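Local structure of peroxidase (Cellulomonas bogoriensis 69B4 = DSM 16987, 6QZO) at residues A[35-40]-A[368-373]; A[97-102]-A[147-152]. The protein binds heme b and probably works as a peroxidase of the dye-decolorizing (DyP) type, using hydrogen peroxide to oxidise its substrates. All coordinates share one frame; numbering follows the deposited sequence.

Contact 1: residues A[35-40]-A[368-373]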
loop_
_atom_site.group_PDB
_atom_site.type_symbol
_atom_site.label_atom_id
_atom_site.label_comp_id
_atom_site.label_asym_id
_atom_site.label_seq_id
_atom_site.Cartn_x
_atom_site.Cartn_y
_atom_site.Cartn_z
ATOM N N GLU A 35 27.901 11.747 7.133
ATOM C CA GLU A 35 28.865 10.619 7.203
ATOM C C GLU A 35 28.222 9.379 6.562
ATOM O O GLU A 35 28.926 8.665 5.825
ATOM C CB GLU A 35 29.280 10.386 8.669
ATOM C CG GLU A 35 30.417 9.390 8.845
ATOM C CD GLU A 35 31.087 9.368 10.212
ATOM O OE1 GLU A 35 30.537 9.951 11.148
ATOM O OE2 GLU A 35 32.090 8.642 10.361
ATOM N N HIS A 36 26.933 9.136 6.808
ATOM C CA HIS A 36 26.211 7.930 6.305
ATOM C C HIS A 36 25.023 8.340 5.438
ATOM O O HIS A 36 24.560 9.487 5.572
ATOM C CB HIS A 36 25.739 7.064 7.475
ATOM C CG HIS A 36 26.726 6.937 8.591
ATOM N ND1 HIS A 36 27.842 6.130 8.501
ATOM C CD2 HIS A 36 26.742 7.477 9.830
ATOM C CE1 HIS A 36 28.506 6.178 9.641
ATOM N NE2 HIS A 36 27.852 7.008 10.473
ATOM N N GLN A 37 24.537 7.431 4.597
ATOM C CA GLN A 37 23.239 7.587 3.886
ATOM C C GLN A 37 22.126 7.589 4.939
ATOM O O GLN A 37 22.263 6.884 5.945
ATOM C CB GLN A 37 23.006 6.459 2.880
ATOM C CG GLN A 37 23.903 6.524 1.648
ATOM C CD GLN A 37 23.425 5.629 0.533
ATOM O OE1 GLN A 37 22.447 5.930 -0.149
ATOM N NE2 GLN A 37 24.119 4.519 0.337
ATOM N N ALA A 38 21.070 8.374 4.732
ATOM C CA ALA A 38 19.858 8.348 5.580
ATOM C C ALA A 38 19.071 7.086 5.221
ATOM O O ALA A 38 19.396 6.467 4.185
ATOM C CB ALA A 38 19.052 9.600 5.354
ATOM N N GLY A 39 18.097 6.710 6.048
ATOM C CA GLY A 39 17.184 5.589 5.762
ATOM C C GLY A 39 17.683 4.291 6.346
ATOM O O GLY A 39 17.115 3.244 6.003
ATOM N N ILE A 40 18.704 4.367 7.209
ATOM C CA ILE A 40 19.330 3.195 7.886
ATOM C C ILE A 40 19.128 3.340 9.395
ATOM O O ILE A 40 18.384 2.500 9.959
ATOM C CB ILE A 40 20.800 3.038 7.469
ATOM C CG1 ILE A 40 20.911 2.882 5.949
ATOM C CG2 ILE A 40 21.441 1.871 8.185
ATOM C CD1 ILE A 40 22.302 3.152 5.402
ATOM N N GLY A 368 28.867 4.857 1.676
ATOM C CA GLY A 368 28.795 5.853 2.750
ATOM C C GLY A 368 27.974 7.028 2.277
ATOM O O GLY A 368 27.526 6.992 1.125
ATOM N N GLY A 369 27.777 8.014 3.143
ATOM C CA GLY A 369 27.063 9.254 2.814
ATOM C C GLY A 369 27.917 10.172 1.947
ATOM O O GLY A 369 29.032 9.758 1.519
ATOM N N TRP A 370 27.395 11.373 1.699
ATOM C CA TRP A 370 28.013 12.402 0.835
ATOM C C TRP A 370 27.535 13.777 1.299
ATOM O O TRP A 370 26.551 13.829 2.074
ATOM C CB TRP A 370 27.701 12.116 -0.643
ATOM C CG TRP A 370 26.351 12.549 -1.120
ATOM C CD1 TRP A 370 26.053 13.706 -1.785
ATOM C CD2 TRP A 370 25.128 11.794 -1.061
ATOM N NE1 TRP A 370 24.718 13.746 -2.096
ATOM C CE2 TRP A 370 24.123 12.584 -1.675
ATOM C CE3 TRP A 370 24.766 10.553 -0.519
ATOM C CZ2 TRP A 370 22.794 12.171 -1.758
ATOM C CZ3 TRP A 370 23.455 10.142 -0.612
ATOM C CH2 TRP A 370 22.482 10.947 -1.215
ATOM N N SER A 371 28.257 14.817 0.869
ATOM C CA SER A 371 28.023 16.244 1.199
ATOM C C SER A 371 27.664 17.002 -0.072
ATOM O O SER A 371 27.920 16.473 -1.169
ATOM C CB SER A 371 29.238 16.854 1.843
ATOM O OG SER A 371 29.492 16.226 3.083
ATOM N N ALA A 372 27.117 18.204 0.094
ATOM C CA ALA A 372 26.747 19.114 -1.011
ATOM C C ALA A 372 27.881 19.106 -2.040
ATOM O O ALA A 372 29.007 19.408 -1.633
ATOM C CB ALA A 372 26.492 20.495 -0.455
ATOM N N GLY A 373 27.605 18.720 -3.292
ATOM C CA GLY A 373 28.583 18.745 -4.396
ATOM C C GLY A 373 29.230 17.395 -4.679
ATOM O O GLY A 373 29.917 17.281 -5.687
#
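At the rim of the Trp-370 indole, close to the plane of the ring, sits the CG methylene of Gln-37, 4.3 Å from Trp-370 CZ3; the touch is thus made at an edge of the six-membered ring. The same indole meets His-33 edge-to-face, and its NE1 is hydrogen-bonded to Glu-76 of helix 61-78. The imidazole of His-36 is framed differently: Glu-35 CG lies over one face, offset toward the rim, Trp-216 stacks on the ring, and ND1 is bonded to Gly-227 O.

Between the segments themselves the join is mostly backbone. Gly-369 N gives a hydrogen bond to Glu-35 O (3.0 Å), approaching from above the carbonyl plane, 44° out of it, and therefore not along a lone pair. Next to this bond the chains come very near each other: the bare CA of Gly-369 lies against the peptide joining His-36 to Gln-37, with Gly-369 CA only 3.4 Å from His-36 C.

Gln-37 lies against both Gly-368 and Trp-370 of the other segment. Its CG is anti to the carbonyl carbon (chi1 -71°), which lays the methylene 3.7 Å from Gly-368 O. Beyond it the amide is held at both atoms, OE1 by Val-103 N and NE2 by Pro-367 O.

Away from the heme, this is a loop-to-loop junction of the two-domain DyP fold: the lead-in to strand 47-55 of the N-terminal sheet is joined to the loop following strand 356-366 of the C-terminal sheet.

Contact 2: residues A[97-102]-A[147-152]; sequences AALTVT and VCADDR
An antiparallel pairing of strands 100-105 and 143-149 brings these segments together in the N-terminal four-stranded sheet, where 100-105 is outermost within this chain; the 2-3-1-4 strand order, with helices 61-78 and 152-165 packed on the sheet, is ferredoxin-like, as in the DyP family. Thr-100 and Cys-148 form a hydrogen-bonded pair: Thr-100 N reaches Cys-148 O at 2.9 Å, nearly along the C=O axis, and Cys-148 N returns a bond of 3.0 Å to Thr-100 O. Val-101 and Val-147 follow as a non-hydrogen-bonded pair. Just before strand 100-105, Ala-97 and Ala-98 have positive phi angles and turn the chain, yet Ala-97 O still receives Asp-150 N in a practically straight bond (2.9 Å, 178° at the hydrogen), so the pairing outlasts the regular strands.

The two faces of the pair differ. On one, the Thr-100 hydroxyl stands between its own backbone N and carbonyl carbon (chi1 61°), which puts OG1 against Cys-148 CB at 3.3 Å. On the other, the side chains of Leu-99 and Val-147 cross obliquely, with Leu-99 CD1 3.8 Å from Val-147 CG1 and also touching Ala-149 CB, making a small apolar patch with Val-101. Farther along, the methyl of Ala-97 meets Asp-151 CB at 3.7 Å.

Asp-151 is the N-cap of helix 152-165: its OD1 accepts Thr-154 N and also forms a salt bridge with Arg-181 of the second subunit, and OD2 accepts a hydrogen bond from Ser-182 N of the second subunit. The carboxylate thus joins a helix start to the dimer interface. Asp-150 is held through OD1 by Ser-46 N. The apolar patch is covered by helices 152-165, through Leu-155, Ala-158 and Leu-162, and 61-78, through Ile-75 and Leu-78, while strand 47-55 pairs with the far side of 143-149.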
loop_
_atom_site.group_PDB
_atom_site.type_symbol
_atom_site.label_atom_id
_atom_site.label_comp_id
_atom_site.label_asym_id
_atom_site.label_seq_id
_atom_site.Cartn_x
_atom_site.Cartn_y
_atom_site.Cartn_z
ATOM N N ALA A 97 7.483 14.568 3.681
ATOM C CA ALA A 97 6.971 13.486 4.556
ATOM C C ALA A 97 8.114 12.542 4.986
ATOM O O ALA A 97 7.942 11.304 4.888
ATOM C CB ALA A 97 5.893 12.725 3.820
ATOM N N ALA A 98 9.231 13.103 5.451
ATOM C CA ALA A 98 10.417 12.372 5.963
ATOM C C ALA A 98 11.018 11.450 4.888
ATOM O O ALA A 98 11.640 10.451 5.261
ATOM C CB ALA A 98 10.037 11.607 7.206
ATOM N N LEU A 99 10.862 11.779 3.604
ATOM C CA LEU A 99 11.370 10.930 2.492
ATOM C C LEU A 99 12.864 10.663 2.709
ATOM O O LEU A 99 13.591 11.639 2.965
ATOM C CB LEU A 99 11.163 11.624 1.146
ATOM C CG LEU A 99 11.620 10.830 -0.079
ATOM C CD1 LEU A 99 10.876 9.511 -0.180
ATOM C CD2 LEU A 99 11.407 11.651 -1.351
ATOM N N THR A 100 13.272 9.390 2.597
ATOM C CA THR A 100 14.677 8.947 2.422
ATOM C C THR A 100 14.767 8.026 1.203
ATOM O O THR A 100 13.770 7.333 0.905
ATOM C CB THR A 100 15.219 8.200 3.652
ATOM O OG1 THR A 100 14.450 7.018 3.889
ATOM C CG2 THR A 100 15.232 9.054 4.898
ATOM N N VAL A 101 15.907 8.066 0.518
ATOM C CA VAL A 101 16.312 7.099 -0.537
ATOM C C VAL A 101 17.663 6.565 -0.104
ATOM O O VAL A 101 18.547 7.410 0.167
ATOM C CB VAL A 101 16.392 7.753 -1.929
ATOM C CG1 VAL A 101 16.759 6.748 -3.020
ATOM C CG2 VAL A 101 15.088 8.453 -2.275
ATOM N N THR A 102 17.792 5.249 0.043
ATOM C CA THR A 102 19.061 4.558 0.376
ATOM C C THR A 102 19.462 3.748 -0.855
ATOM O O THR A 102 18.596 2.965 -1.338
ATOM C CB THR A 102 18.890 3.678 1.619
ATOM O OG1 THR A 102 18.251 4.439 2.658
ATOM C CG2 THR A 102 20.198 3.108 2.113
ATOM N N VAL A 147 13.242 3.241 -0.769
ATOM C CA VAL A 147 12.492 4.528 -0.712
ATOM C C VAL A 147 11.496 4.430 0.442
ATOM O O VAL A 147 10.601 3.518 0.404
ATOM C CB VAL A 147 11.787 4.838 -2.043
ATOM C CG1 VAL A 147 11.275 6.272 -2.096
ATOM C CG2 VAL A 147 12.701 4.563 -3.220
ATOM N N CYS A 148 11.671 5.311 1.432
ATOM C CA CYS A 148 10.886 5.332 2.689
ATOM C C CYS A 148 10.253 6.708 2.876
ATOM O O CYS A 148 10.972 7.697 2.648
ATOM C CB CYS A 148 11.779 5.058 3.885
ATOM S SG CYS A 148 12.337 3.346 3.938
ATOM N N ALA A 149 8.996 6.746 3.322
ATOM C CA ALA A 149 8.262 7.998 3.620
ATOM C C ALA A 149 7.039 7.729 4.499
ATOM O O ALA A 149 6.572 6.578 4.569
ATOM C CB ALA A 149 7.871 8.694 2.342
ATOM N N ASP A 150 6.540 8.781 5.138
ATOM C CA ASP A 150 5.331 8.751 5.998
ATOM C C ASP A 150 4.081 9.027 5.160
ATOM O O ASP A 150 3.019 9.230 5.775
ATOM C CB ASP A 150 5.452 9.767 7.139
ATOM C CG ASP A 150 6.158 9.227 8.356
ATOM O OD1 ASP A 150 6.097 7.987 8.561
ATOM O OD2 ASP A 150 6.757 10.042 9.086
ATOM N N ASP A 151 4.198 9.043 3.830
ATOM C CA ASP A 151 3.065 9.312 2.904
ATOM C C ASP A 151 3.242 8.529 1.603
ATOM O O ASP A 151 4.319 8.587 1.025
ATOM C CB ASP A 151 2.935 10.803 2.602
ATOM C CG ASP A 151 1.661 11.110 1.833
ATOM O OD1 ASP A 151 1.683 10.995 0.591
ATOM O OD2 ASP A 151 0.629 11.390 2.498
ATOM N N ARG A 152 2.176 7.871 1.143
ATOM C CA ARG A 152 2.184 6.900 0.023
ATOM C C ARG A 152 2.210 7.634 -1.324
ATOM O O ARG A 152 2.762 7.074 -2.291
ATOM C CB ARG A 152 0.999 5.957 0.146
ATOM C CG ARG A 152 1.119 4.736 -0.734
ATOM C CD ARG A 152 2.290 3.816 -0.474
ATOM N NE ARG A 152 2.116 2.815 -1.501
ATOM C CZ ARG A 152 2.472 2.911 -2.795
ATOM N NH1 ARG A 152 3.053 3.995 -3.290
ATOM N NH2 ARG A 152 2.187 1.907 -3.603
#

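How the contacts relate
The centres of the two contacts lie about 15 Å apart, and along the chain contact 2 is nested within the long loop that contact 1 closes: 35-40 comes first, then 97-102 and 147-152, and finally 368-373. They meet directly where segment 35-40 runs beside strand 100-105. Ala-38 O and Thr-102 OG1, 2.8 Å apart, probably share a hydrogen bond, and Gly-39 CA packs on Thr-100 OG1. Segment 35-40 thus lies between the strand of the N-terminal sheet that is outermost within this chain and the loop leaving the C-terminal sheet. Contact 2 builds one domain from within, whereas contact 1 ties the two related domains together, well away from the heme.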